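Local structure of tartronic semialdehyde reductase (Salmonella typhimurium, 1YB4) at residues A[91-96]-A[116-121]; A[6-11]-A[61-66]; A[133-138]-A[156-161]; A[179-184]-A[260-265]; A[11-16]-A[124-129]. The protein probably catalyses the reversible NADH- or NADPH-dependent reduction of 2-hydroxy-3-oxopropanoate (tartronate semialdehyde) to (R)-glycerate. One frame throughout, in Å; residues are numbered along the deposited sequence.

Interaction 1: residues A[91-96]-A[116-121]; sequences TIVDMS and DYLDAP
Ile92 and Tyr117 meet at an angle on one face of the sheet, with Ile92 CG2 lying 3.4 Å from Tyr117 CD1, neither squarely over the ring nor at its edge. Farther along the same face the phenol extends next to Asp94 in a common direction; Asp94 CB comes within 3.4 Å of Tyr117 OH. Each of these two side chains has its CG anti to the backbone N (chi1 -175° for Asp94, -171° for Tyr117), which lays them alongside each other, while the carboxylate plane is turned 74° from the ring. Direct bonding gives way to a bridge: water 1 lies in the ring plane at its edge, bonds to Tyr117 OH and donates to Asp94 OD2 over 3.1 Å. On the face that carries Val93 and Leu118, those two side chains stand abreast, Val93 CG1 being 4.0 Å from Leu118 CB. There, too, Arg147 draws together the polar ends of Thr91 and Asp116, with a salt bridge to the latter. Four backbone hydrogen bonds join the strands in parallel register, from Ile92 N to Asp116 O (2.9 Å) through to Ala120 N to Asp94 O (2.7 Å). With helix 100-111 linking strands 90-94 and 115-123 and packing on Tyr117, this is a beta-alpha-beta unit of the Rossmann-type domain.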
# COMPACT_ATOMS: atom_id res chain seq x y z
N THR A 91 -15.78 -40.64 9.28
CA THR A 91 -15.67 -39.21 9.51
C THR A 91 -14.20 -38.85 9.32
O THR A 91 -13.31 -39.42 9.96
CB THR A 91 -16.11 -38.82 10.95
OG1 THR A 91 -17.38 -39.41 11.23
CG2 THR A 91 -16.24 -37.31 11.07
N ILE A 92 -13.96 -37.90 8.41
CA ILE A 92 -12.63 -37.43 8.10
C ILE A 92 -12.52 -36.00 8.60
O ILE A 92 -13.38 -35.16 8.31
CB ILE A 92 -12.39 -37.50 6.58
CG1 ILE A 92 -10.97 -37.04 6.25
CG2 ILE A 92 -13.41 -36.67 5.85
CD1 ILE A 92 -9.94 -38.09 6.57
N VAL A 93 -11.48 -35.72 9.37
CA VAL A 93 -11.29 -34.38 9.89
C VAL A 93 -9.90 -33.85 9.55
O VAL A 93 -8.88 -34.37 10.00
CB VAL A 93 -11.52 -34.33 11.43
CG1 VAL A 93 -12.77 -35.11 11.79
CG2 VAL A 93 -10.34 -34.88 12.16
N ASP A 94 -9.89 -32.81 8.73
CA ASP A 94 -8.65 -32.18 8.31
C ASP A 94 -8.40 -31.03 9.25
O ASP A 94 -9.23 -30.12 9.39
CB ASP A 94 -8.75 -31.68 6.87
CG ASP A 94 -7.44 -31.12 6.38
OD1 ASP A 94 -6.38 -31.60 6.85
OD2 ASP A 94 -7.47 -30.22 5.50
N MSE A 95 -7.24 -31.07 9.90
CA MSE A 95 -6.88 -30.03 10.83
C MSE A 95 -5.75 -29.17 10.30
O MSE A 95 -5.22 -28.32 11.02
CB MSE A 95 -6.55 -30.66 12.18
CG MSE A 95 -7.77 -31.32 12.80
SE MSE A 95 -7.54 -31.97 14.60
CE MSE A 95 -7.87 -30.33 15.59
N SER A 96 -5.42 -29.37 9.03
CA SER A 96 -4.39 -28.59 8.36
C SER A 96 -4.97 -27.23 8.03
O SER A 96 -6.19 -27.05 8.04
CB SER A 96 -3.98 -29.23 7.02
OG SER A 96 -3.71 -30.62 7.13
N ASP A 116 -18.46 -38.23 6.43
CA ASP A 116 -18.62 -36.87 6.91
C ASP A 116 -17.25 -36.20 6.89
O ASP A 116 -16.21 -36.88 6.96
CB ASP A 116 -19.21 -36.86 8.32
CG ASP A 116 -20.68 -37.24 8.34
OD1 ASP A 116 -21.47 -36.63 7.59
OD2 ASP A 116 -21.04 -38.15 9.11
N TYR A 117 -17.24 -34.87 6.79
CA TYR A 117 -16.01 -34.09 6.73
C TYR A 117 -16.08 -32.88 7.63
O TYR A 117 -17.06 -32.13 7.62
CB TYR A 117 -15.78 -33.63 5.28
CG TYR A 117 -14.43 -32.99 4.99
CD1 TYR A 117 -13.49 -33.65 4.19
CD2 TYR A 117 -14.09 -31.74 5.50
CE1 TYR A 117 -12.26 -33.07 3.89
CE2 TYR A 117 -12.86 -31.16 5.21
CZ TYR A 117 -11.95 -31.83 4.41
OH TYR A 117 -10.73 -31.26 4.11
N LEU A 118 -15.04 -32.70 8.43
CA LEU A 118 -14.95 -31.54 9.29
C LEU A 118 -13.63 -30.88 8.96
O LEU A 118 -12.60 -31.56 8.98
CB LEU A 118 -14.93 -31.91 10.78
CG LEU A 118 -16.13 -32.45 11.55
CD1 LEU A 118 -15.77 -32.48 13.04
CD2 LEU A 118 -17.37 -31.58 11.31
N ASP A 119 -13.64 -29.60 8.60
CA ASP A 119 -12.38 -28.93 8.36
C ASP A 119 -12.21 -28.16 9.66
O ASP A 119 -13.03 -27.31 10.01
CB ASP A 119 -12.42 -27.99 7.15
CG ASP A 119 -13.60 -27.03 7.17
OD1 ASP A 119 -14.75 -27.47 6.97
OD2 ASP A 119 -13.38 -25.82 7.37
N ALA A 120 -11.17 -28.49 10.41
CA ALA A 120 -10.95 -27.83 11.67
C ALA A 120 -9.51 -27.33 11.82
O ALA A 120 -8.73 -27.88 12.61
CB ALA A 120 -11.32 -28.77 12.82
N PRO A 121 -9.14 -26.30 11.04
CA PRO A 121 -7.79 -25.76 11.14
C PRO A 121 -7.51 -25.41 12.60
O PRO A 121 -8.44 -25.17 13.38
CB PRO A 121 -7.84 -24.52 10.24
CG PRO A 121 -9.32 -24.18 10.16
CD PRO A 121 -9.95 -25.54 10.08
O HOH W 1 -10.22 -28.91 4.91

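Interaction 2: residues A[6-11]-A[61-66]; sequences LGFIGL and IIFIMV
A chi1 of -137°, off the staggered positions, swings the Phe8 ring toward Phe63, whose CG is anti to its own carbonyl carbon (chi1 -72°). The rings end up with planes only 20° apart, yet their centroids are 5.8 Å apart and they are slid past each other, so they barely overlap. The closer contact is ring to methylene, with Phe8 CD1 3.5 Å from Phe63 CB. One face of the Phe8 ring also looks onto Phe63 O, which sits toward the rim, and Phe8 CE2 reaches Met65 CB at 3.9 Å. Helix 15-24 packs against Phe8 through Met18, Ala19 and Leu22. On the face to which Ile62 points, Ile9 CD1 touches Ile62 CG2 at 3.6 Å. The backbones pair in parallel: Phe63 is gripped from both ends, its N donating to Gly7 O (2.6 Å) and its O accepting from Ile9 N (2.7 Å). Beyond the last hydrogen bond, Gly10 CA lies 3.3 Å from Met65 O in a CA-H...O contact, and with no side chain there the chains can approach this closely. Gly10 then leads into the glycine-rich turn of the probable GxGxxG motif. The bonds across the contact all use peptide groups, while the side chains contribute apolar packing alone, which implies peptide-to-peptide bonding inside an apolar, largely buried pair of neighbouring strands.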
# COMPACT_ATOMS: atom_id res chain seq x y z
N LEU A 6 -9.45 -44.42 16.16
CA LEU A 6 -9.02 -43.29 15.36
C LEU A 6 -7.84 -43.54 14.46
O LEU A 6 -7.17 -44.57 14.59
CB LEU A 6 -8.69 -42.12 16.29
CG LEU A 6 -9.63 -41.93 17.49
CD1 LEU A 6 -9.11 -40.79 18.37
CD2 LEU A 6 -11.05 -41.66 17.01
N GLY A 7 -7.59 -42.58 13.57
CA GLY A 7 -6.49 -42.65 12.62
C GLY A 7 -5.85 -41.28 12.44
O GLY A 7 -6.54 -40.27 12.41
N PHE A 8 -4.52 -41.24 12.33
CA PHE A 8 -3.79 -39.98 12.17
C PHE A 8 -2.91 -40.11 10.93
O PHE A 8 -2.04 -40.98 10.87
CB PHE A 8 -2.92 -39.70 13.40
CG PHE A 8 -2.96 -38.26 13.86
CD1 PHE A 8 -3.91 -37.83 14.78
CD2 PHE A 8 -2.07 -37.33 13.34
CE1 PHE A 8 -3.97 -36.51 15.18
CE2 PHE A 8 -2.13 -36.00 13.74
CZ PHE A 8 -3.08 -35.59 14.66
N ILE A 9 -3.12 -39.25 9.94
CA ILE A 9 -2.37 -39.32 8.70
C ILE A 9 -1.22 -38.33 8.55
O ILE A 9 -0.54 -38.31 7.53
CB ILE A 9 -3.33 -39.20 7.48
CG1 ILE A 9 -4.30 -40.37 7.51
CG2 ILE A 9 -2.57 -39.21 6.17
CD1 ILE A 9 -5.16 -40.49 6.28
N GLY A 10 -0.96 -37.53 9.57
CA GLY A 10 0.14 -36.60 9.46
C GLY A 10 0.80 -36.36 10.79
O GLY A 10 0.18 -35.86 11.73
N LEU A 11 2.08 -36.71 10.90
CA LEU A 11 2.79 -36.47 12.14
C LEU A 11 3.73 -35.30 11.92
O LEU A 11 3.56 -34.52 10.97
CB LEU A 11 3.53 -37.74 12.58
CG LEU A 11 2.57 -38.91 12.86
CD1 LEU A 11 3.33 -40.17 13.26
CD2 LEU A 11 1.59 -38.51 13.96
N ILE A 61 -12.80 -42.43 12.56
CA ILE A 61 -12.53 -41.00 12.53
C ILE A 61 -11.05 -40.87 12.14
O ILE A 61 -10.16 -41.41 12.81
CB ILE A 61 -12.79 -40.35 13.91
CG1 ILE A 61 -14.28 -40.43 14.25
CG2 ILE A 61 -12.36 -38.89 13.89
CD1 ILE A 61 -14.64 -39.92 15.64
N ILE A 62 -10.80 -40.18 11.03
CA ILE A 62 -9.44 -40.00 10.52
C ILE A 62 -8.97 -38.54 10.60
O ILE A 62 -9.58 -37.64 10.02
CB ILE A 62 -9.34 -40.44 9.03
CG1 ILE A 62 -9.64 -41.94 8.89
CG2 ILE A 62 -7.96 -40.12 8.49
CD1 ILE A 62 -11.12 -42.29 8.95
N PHE A 63 -7.87 -38.32 11.32
CA PHE A 63 -7.27 -37.00 11.49
C PHE A 63 -6.15 -36.79 10.49
O PHE A 63 -5.26 -37.64 10.37
CB PHE A 63 -6.68 -36.87 12.90
CG PHE A 63 -7.72 -36.75 13.96
CD1 PHE A 63 -8.29 -35.51 14.25
CD2 PHE A 63 -8.19 -37.88 14.63
CE1 PHE A 63 -9.32 -35.41 15.19
CE2 PHE A 63 -9.22 -37.78 15.56
CZ PHE A 63 -9.79 -36.55 15.85
N ILE A 64 -6.18 -35.67 9.79
CA ILE A 64 -5.15 -35.33 8.82
C ILE A 64 -4.39 -34.06 9.21
O ILE A 64 -5.00 -33.01 9.37
CB ILE A 64 -5.77 -35.11 7.42
CG1 ILE A 64 -6.42 -36.41 6.94
CG2 ILE A 64 -4.71 -34.59 6.44
CD1 ILE A 64 -7.17 -36.25 5.65
N MSE A 65 -3.08 -34.17 9.40
CA MSE A 65 -2.26 -33.00 9.73
C MSE A 65 -1.05 -32.94 8.82
O MSE A 65 0.08 -33.26 9.22
CB MSE A 65 -1.81 -33.00 11.20
CG MSE A 65 -1.03 -31.74 11.62
SE MSE A 65 -2.05 -30.04 11.70
CE MSE A 65 -1.61 -29.28 9.98
N VAL A 66 -1.31 -32.51 7.59
CA VAL A 66 -0.32 -32.37 6.53
C VAL A 66 -0.09 -30.85 6.29
O VAL A 66 -0.94 -30.03 6.64
CB VAL A 66 -0.84 -33.08 5.26
CG1 VAL A 66 -1.76 -32.17 4.52
CG2 VAL A 66 0.31 -33.55 4.40

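Interaction 3: residues A[133-138]-A[156-161]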
# COMPACT_ATOMS: atom_id res chain seq x y z
N THR A 133 -3.87 -27.22 24.38
CA THR A 133 -4.52 -25.93 24.49
C THR A 133 -4.68 -25.23 23.13
O THR A 133 -4.71 -24.00 23.06
CB THR A 133 -3.73 -24.99 25.40
OG1 THR A 133 -2.45 -24.74 24.81
CG2 THR A 133 -3.55 -25.62 26.79
N LEU A 134 -4.76 -26.00 22.06
CA LEU A 134 -4.94 -25.41 20.75
C LEU A 134 -6.31 -24.74 20.62
O LEU A 134 -7.26 -25.10 21.32
CB LEU A 134 -4.85 -26.48 19.68
CG LEU A 134 -3.54 -27.23 19.48
CD1 LEU A 134 -3.79 -28.51 18.66
CD2 LEU A 134 -2.54 -26.29 18.79
N SER A 135 -6.39 -23.76 19.73
CA SER A 135 -7.67 -23.12 19.45
C SER A 135 -8.10 -23.88 18.18
O SER A 135 -7.27 -24.12 17.30
CB SER A 135 -7.51 -21.63 19.18
OG SER A 135 -7.17 -20.97 20.38
N ILE A 136 -9.37 -24.26 18.11
CA ILE A 136 -9.87 -25.03 16.98
C ILE A 136 -11.15 -24.45 16.37
O ILE A 136 -12.19 -24.38 17.03
CB ILE A 136 -10.11 -26.48 17.42
CG1 ILE A 136 -8.82 -27.05 18.03
CG2 ILE A 136 -10.55 -27.31 16.26
CD1 ILE A 136 -9.00 -28.42 18.70
N MSE A 137 -11.07 -24.04 15.10
CA MSE A 137 -12.24 -23.49 14.42
C MSE A 137 -12.72 -24.58 13.47
O MSE A 137 -11.94 -25.09 12.67
CB MSE A 137 -11.87 -22.21 13.68
CG MSE A 137 -10.41 -21.84 13.84
SE MSE A 137 -10.08 -19.95 14.01
CE MSE A 137 -8.28 -20.03 14.75
N VAL A 138 -14.00 -24.91 13.55
CA VAL A 138 -14.56 -26.01 12.78
C VAL A 138 -15.69 -25.75 11.80
O VAL A 138 -16.68 -25.09 12.12
CB VAL A 138 -15.06 -27.12 13.74
CG1 VAL A 138 -15.50 -28.35 12.95
CG2 VAL A 138 -13.98 -27.48 14.76
N GLY A 156 -7.40 -29.38 22.38
CA GLY A 156 -7.32 -27.95 22.63
C GLY A 156 -8.39 -27.41 23.57
O GLY A 156 -9.24 -28.16 24.04
N LYS A 157 -8.35 -26.11 23.85
CA LYS A 157 -9.33 -25.48 24.73
C LYS A 157 -10.43 -24.84 23.92
O LYS A 157 -11.57 -25.30 23.93
CB LYS A 157 -8.70 -24.39 25.61
CG LYS A 157 -7.74 -24.88 26.68
CD LYS A 157 -7.48 -23.79 27.72
CE LYS A 157 -6.79 -24.37 28.95
NZ LYS A 157 -6.77 -23.41 30.09
N ASN A 158 -10.08 -23.76 23.22
CA ASN A 158 -11.05 -23.05 22.42
C ASN A 158 -11.47 -23.79 21.15
O ASN A 158 -10.78 -23.73 20.13
CB ASN A 158 -10.52 -21.65 22.06
CG ASN A 158 -10.49 -20.72 23.25
OD1 ASN A 158 -11.15 -20.97 24.27
ND2 ASN A 158 -9.74 -19.63 23.13
N ILE A 159 -12.60 -24.48 21.23
CA ILE A 159 -13.11 -25.18 20.06
C ILE A 159 -14.35 -24.43 19.69
O ILE A 159 -15.18 -24.12 20.55
CB ILE A 159 -13.48 -26.64 20.37
CG1 ILE A 159 -12.22 -27.45 20.70
CG2 ILE A 159 -14.18 -27.26 19.16
CD1 ILE A 159 -11.76 -27.34 22.12
N THR A 160 -14.49 -24.12 18.42
CA THR A 160 -15.64 -23.36 17.97
C THR A 160 -16.13 -23.87 16.64
O THR A 160 -15.36 -24.00 15.69
CB THR A 160 -15.27 -21.87 17.80
OG1 THR A 160 -14.90 -21.32 19.06
CG2 THR A 160 -16.43 -21.09 17.22
N LEU A 161 -17.42 -24.19 16.58
CA LEU A 161 -18.02 -24.63 15.34
C LEU A 161 -18.37 -23.31 14.69
O LEU A 161 -19.22 -22.57 15.19
CB LEU A 161 -19.29 -25.44 15.59
CG LEU A 161 -19.92 -26.02 14.32
CD1 LEU A 161 -18.90 -26.86 13.57
CD2 LEU A 161 -21.14 -26.85 14.68
O HOH W 2 -7.31 -22.62 22.83
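Ile136 and Ile159 run alongside each other, with Ile136 CD1 3.9 Å from Ile159 CG1, in the last beta-alpha-beta unit of the sheet, where helix 142-155 connects two parallel strands. This is the compact part of the contact. Leu161 CG, anti to its backbone N (chi1 -176°), sends CD1 toward Val138, where it meets CG1 at 3.8 Å, and Phe145 of helix 142-155 packs on Val138, Ile159 and Leu161. Three well-aligned backbone bonds support the packing, among them Thr160 N to Ile136 O and Val138 N to Thr160 O, both 2.7 Å. Toward Thr133 the pairing slackens. The register slips by one residue between Leu134 and Ile136, a beta bulge, and the bond from Lys157 N to Leu134 O is weak, with only 128° at the hydrogen. Lys157 and Asn158 are exposed; the extended lysine merely runs beside Thr133, CE to CG2 4.1 Å. Asn158 and Thr160 pack on Gly209 and Ala206 of the second subunit. Water supplements the weakened pairing: water 2 accepts from Asn158 N, donates to Thr133 O and bonds to Ser135 OG, which lies 3.0 Å from it.

Interaction 4: residues A[179-184]-A[260-265]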
# COMPACT_ATOMS: atom_id res chain seq x y z
N VAL A 179 -4.08 -10.98 12.93
CA VAL A 179 -2.89 -11.05 13.76
C VAL A 179 -1.77 -10.30 13.07
O VAL A 179 -1.01 -9.57 13.71
CB VAL A 179 -2.46 -12.51 14.02
CG1 VAL A 179 -1.20 -12.54 14.90
CG2 VAL A 179 -3.59 -13.24 14.70
N ALA A 180 -1.68 -10.46 11.75
CA ALA A 180 -0.65 -9.79 10.96
C ALA A 180 -0.87 -8.28 10.94
O ALA A 180 0.03 -7.50 11.27
CB ALA A 180 -0.64 -10.34 9.54
N LEU A 181 -2.06 -7.86 10.55
CA LEU A 181 -2.34 -6.44 10.52
C LEU A 181 -2.21 -5.77 11.90
O LEU A 181 -1.73 -4.64 11.99
CB LEU A 181 -3.73 -6.21 9.89
CG LEU A 181 -3.65 -6.13 8.36
CD1 LEU A 181 -3.00 -7.40 7.81
CD2 LEU A 181 -5.04 -5.93 7.79
N ASN A 182 -2.62 -6.45 12.98
CA ASN A 182 -2.52 -5.88 14.33
C ASN A 182 -1.05 -5.76 14.73
O ASN A 182 -0.64 -4.73 15.30
CB ASN A 182 -3.27 -6.74 15.34
CG ASN A 182 -4.75 -6.43 15.36
OD1 ASN A 182 -5.29 -5.89 14.39
ND2 ASN A 182 -5.42 -6.78 16.46
N ILE A 183 -0.26 -6.78 14.42
CA ILE A 183 1.17 -6.73 14.74
C ILE A 183 1.82 -5.57 13.99
O ILE A 183 2.63 -4.84 14.56
CB ILE A 183 1.90 -8.06 14.36
CG1 ILE A 183 1.44 -9.19 15.29
CG2 ILE A 183 3.39 -7.89 14.48
CD1 ILE A 183 1.95 -10.59 14.89
N GLU A 184 1.46 -5.38 12.73
CA GLU A 184 2.05 -4.30 11.95
C GLU A 184 1.61 -2.95 12.51
O GLU A 184 2.38 -1.99 12.54
CB GLU A 184 1.65 -4.45 10.48
CG GLU A 184 2.57 -3.74 9.49
CD GLU A 184 2.22 -2.27 9.31
OE1 GLU A 184 1.09 -1.87 9.67
OE2 GLU A 184 3.08 -1.53 8.79
N ALA A 260 -1.86 -7.41 1.80
CA ALA A 260 -0.89 -7.47 0.71
C ALA A 260 0.42 -6.85 1.17
O ALA A 260 1.49 -7.46 1.01
CB ALA A 260 -1.41 -6.75 -0.52
N THR A 261 0.35 -5.66 1.75
CA THR A 261 1.54 -4.98 2.24
C THR A 261 2.23 -5.78 3.33
O THR A 261 3.44 -5.92 3.31
CB THR A 261 1.23 -3.59 2.82
OG1 THR A 261 0.53 -2.79 1.86
CG2 THR A 261 2.53 -2.87 3.21
N CYS A 262 1.47 -6.28 4.29
CA CYS A 262 2.06 -7.06 5.38
C CYS A 262 2.92 -8.20 4.86
O CYS A 262 3.98 -8.49 5.41
CB CYS A 262 0.99 -7.62 6.32
SG CYS A 262 0.49 -6.42 7.57
N GLN A 263 2.47 -8.84 3.78
CA GLN A 263 3.21 -9.96 3.21
C GLN A 263 4.54 -9.43 2.67
O GLN A 263 5.58 -10.07 2.81
CB GLN A 263 2.41 -10.60 2.07
CG GLN A 263 3.07 -11.83 1.42
CD GLN A 263 3.20 -13.00 2.38
OE1 GLN A 263 3.80 -12.89 3.45
NE2 GLN A 263 2.63 -14.14 1.99
N GLU A 264 4.51 -8.24 2.08
CA GLU A 264 5.73 -7.64 1.54
C GLU A 264 6.69 -7.23 2.65
O GLU A 264 7.91 -7.35 2.50
CB GLU A 264 5.39 -6.43 0.66
CG GLU A 264 4.57 -6.78 -0.56
CD GLU A 264 5.17 -7.94 -1.34
OE1 GLU A 264 6.32 -7.82 -1.81
OE2 GLU A 264 4.49 -8.97 -1.49
N LEU A 265 6.14 -6.74 3.76
CA LEU A 265 6.96 -6.34 4.89
C LEU A 265 7.65 -7.60 5.47
O LEU A 265 8.80 -7.54 5.92
CB LEU A 265 6.11 -5.64 5.96
CG LEU A 265 5.50 -4.27 5.61
CD1 LEU A 265 4.59 -3.82 6.74
CD2 LEU A 265 6.59 -3.24 5.38
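Cys262 SG meets Leu181 CD1 (3.6 Å) and Glu184 CB (3.7 Å) of the other helix, and Cys262 has more surface buried by the contact than any other residue of the pair. A third neighbour of the thiol is the carbonyl oxygen Ala180 O, 3.9 Å from Cys262 SG. That carbonyl already accepts the helical bond from Glu184 N, so the sulfur lies beside a satisfied oxygen. Glu184 comes second in buried surface and acts mainly through its aliphatic part. Its CG stands roughly anti to the backbone N (chi1 -159°), and a bend at chi2 (-84°) folds the chain across Leu265 at about a right angle. Leu265, the third residue, accordingly touches it with a single methyl: Leu265 CD1 is 3.4 Å from Glu184 CG and equally 3.4 Å from Glu184 OE2. One carboxylate oxygen therefore packs on hydrocarbon, and it also lies close to Glu188 OE2; the two effects together could favour protonation of one of these acids. No polar bond links the segments. Their axes pass 9.8 Å apart at 69°; the wide spacing and steep crossing are consistent with the small number of residues that meet. The second subunit comes close as well, Leu181 packing on its Ala185 and Glu184 on its Asn258, while Glu264 OE1 bonds to Leu256 N of the third. The contact joins helices 167-195 and 257-271 within the all-helical C-terminal domain of this dehydrogenase family, here also part of the subunit interface.

Interaction 5: residues A[11-16]-A[124-129]; sequences LGIMGS and GGEIGA
The peptide plane between Gly125 and Glu126 carries the selenium of Met14 on one face: Met14 SE stands almost directly above Gly125 C at 3.3 Å. Selenium also lies 3.5 Å from Glu126 N, so it covers this peptide. The second flat group is the carboxylate of Glu126. Ile13 CG2 approaches it well out of plane, beneath OE2 at 3.2 Å, and water 3 lies off the same face, giving a weak bond to Glu126 OE1. Both contacts come from the glycine-rich turn between strand 5-8 and helix 15-24, which fits the GxGxxG pattern of Rossmann-type domains and probably faces the dinucleotide. Gly12 and Gly15 supply two of its glycines, and the helical bond Ser16 N to Gly12 O (2.9 Å) closes the first turn. The orientation of Met14 follows from its chain: CG anti to the carbonyl carbon and an unstaggered chi2 of -130° carry SE over the Gly125-Glu126 peptide across the contact. Glu126 reaches out differently: CG lies anti to the backbone N (chi1 -169°) and the chain stays extended beyond it, meeting Ile13 at about a right angle. Its main polar partner is Arg130, one turn on, in a salt bridge through OE1. Water 3 ties the two segments together by donating to Ile13 O as well, over 2.8 Å. On the buried side, Ala129 also packs on Pro17 and Met18 of helix 15-24, and its methyl CB rests 3.9 Å from Met14 O.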
# COMPACT_ATOMS: atom_id res chain seq x y z
N LEU A 11 2.08 -36.71 10.90
CA LEU A 11 2.79 -36.47 12.14
C LEU A 11 3.73 -35.30 11.92
O LEU A 11 3.56 -34.52 10.97
CB LEU A 11 3.53 -37.74 12.58
CG LEU A 11 2.57 -38.91 12.86
CD1 LEU A 11 3.33 -40.17 13.26
CD2 LEU A 11 1.59 -38.51 13.96
N GLY A 12 4.71 -35.13 12.78
CA GLY A 12 5.60 -34.02 12.59
C GLY A 12 5.32 -32.92 13.59
O GLY A 12 4.48 -33.07 14.47
N ILE A 13 6.04 -31.82 13.44
CA ILE A 13 5.95 -30.68 14.33
C ILE A 13 4.67 -30.57 15.18
O ILE A 13 4.75 -30.37 16.40
CB ILE A 13 6.14 -29.35 13.53
CG1 ILE A 13 6.92 -29.60 12.23
CG2 ILE A 13 6.91 -28.36 14.39
CD1 ILE A 13 6.11 -30.16 11.05
N MSE A 14 3.51 -30.72 14.57
CA MSE A 14 2.27 -30.61 15.31
C MSE A 14 1.42 -31.88 15.31
O MSE A 14 0.80 -32.21 16.32
CB MSE A 14 1.45 -29.46 14.76
CG MSE A 14 2.24 -28.17 14.63
SE MSE A 14 1.29 -26.71 15.43
CE MSE A 14 -0.41 -26.89 14.53
N GLY A 15 1.39 -32.58 14.18
CA GLY A 15 0.63 -33.81 14.11
C GLY A 15 1.07 -34.82 15.15
O GLY A 15 0.25 -35.51 15.75
N SER A 16 2.38 -34.90 15.39
CA SER A 16 2.93 -35.83 16.36
C SER A 16 2.47 -35.60 17.80
O SER A 16 1.95 -36.51 18.43
CB SER A 16 4.47 -35.80 16.31
OG SER A 16 5.02 -36.77 17.17
N GLY A 124 -2.00 -22.20 17.51
CA GLY A 124 -1.42 -22.31 18.83
C GLY A 124 0.02 -22.78 18.75
O GLY A 124 0.80 -22.64 19.69
N GLY A 125 0.37 -23.34 17.60
CA GLY A 125 1.73 -23.82 17.39
C GLY A 125 2.13 -25.04 18.19
O GLY A 125 1.35 -25.61 18.96
N GLU A 126 3.38 -25.44 18.00
CA GLU A 126 3.95 -26.58 18.69
C GLU A 126 3.52 -26.67 20.15
O GLU A 126 2.85 -27.62 20.55
CB GLU A 126 5.46 -26.50 18.59
CG GLU A 126 6.20 -27.73 19.01
CD GLU A 126 7.50 -27.88 18.25
OE1 GLU A 126 8.34 -28.71 18.65
OE2 GLU A 126 7.68 -27.16 17.23
N ILE A 127 3.89 -25.67 20.95
CA ILE A 127 3.54 -25.65 22.38
C ILE A 127 2.06 -25.84 22.63
O ILE A 127 1.66 -26.39 23.66
CB ILE A 127 3.97 -24.32 23.04
CG1 ILE A 127 5.49 -24.18 22.98
CG2 ILE A 127 3.48 -24.28 24.49
CD1 ILE A 127 6.02 -22.88 23.58
N GLY A 128 1.24 -25.36 21.70
CA GLY A 128 -0.20 -25.49 21.84
C GLY A 128 -0.63 -26.93 21.66
O GLY A 128 -1.49 -27.42 22.39
N ALA A 129 -0.04 -27.61 20.68
CA ALA A 129 -0.38 -29.01 20.38
C ALA A 129 0.01 -29.99 21.49
O ALA A 129 -0.73 -30.95 21.77
CB ALA A 129 0.27 -29.43 19.06
O HOH W 3 6.79 -30.94 18.20

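From the N terminus, strand 5-8 opens interaction 2 and its following turn opens interaction 5, the two sharing Leu11. Interaction 2 closes at 61-66, whereas interaction 5 waits until 124-129, so these loops cross. Between those closures, interaction 1 opens and closes within the span of interaction 5. It adjoins interaction 2 in the sheet, where Val93 N probably bonds to Ile62 O. Interaction 3 follows in series, extending the sheet to its edge, with Ala120 and Pro121 packing on strand 134-139. Interaction 4, about 28 Å from interaction 1 between centres, lies apart in the helical domain, entered through helix 167-195 directly after strand 158-163.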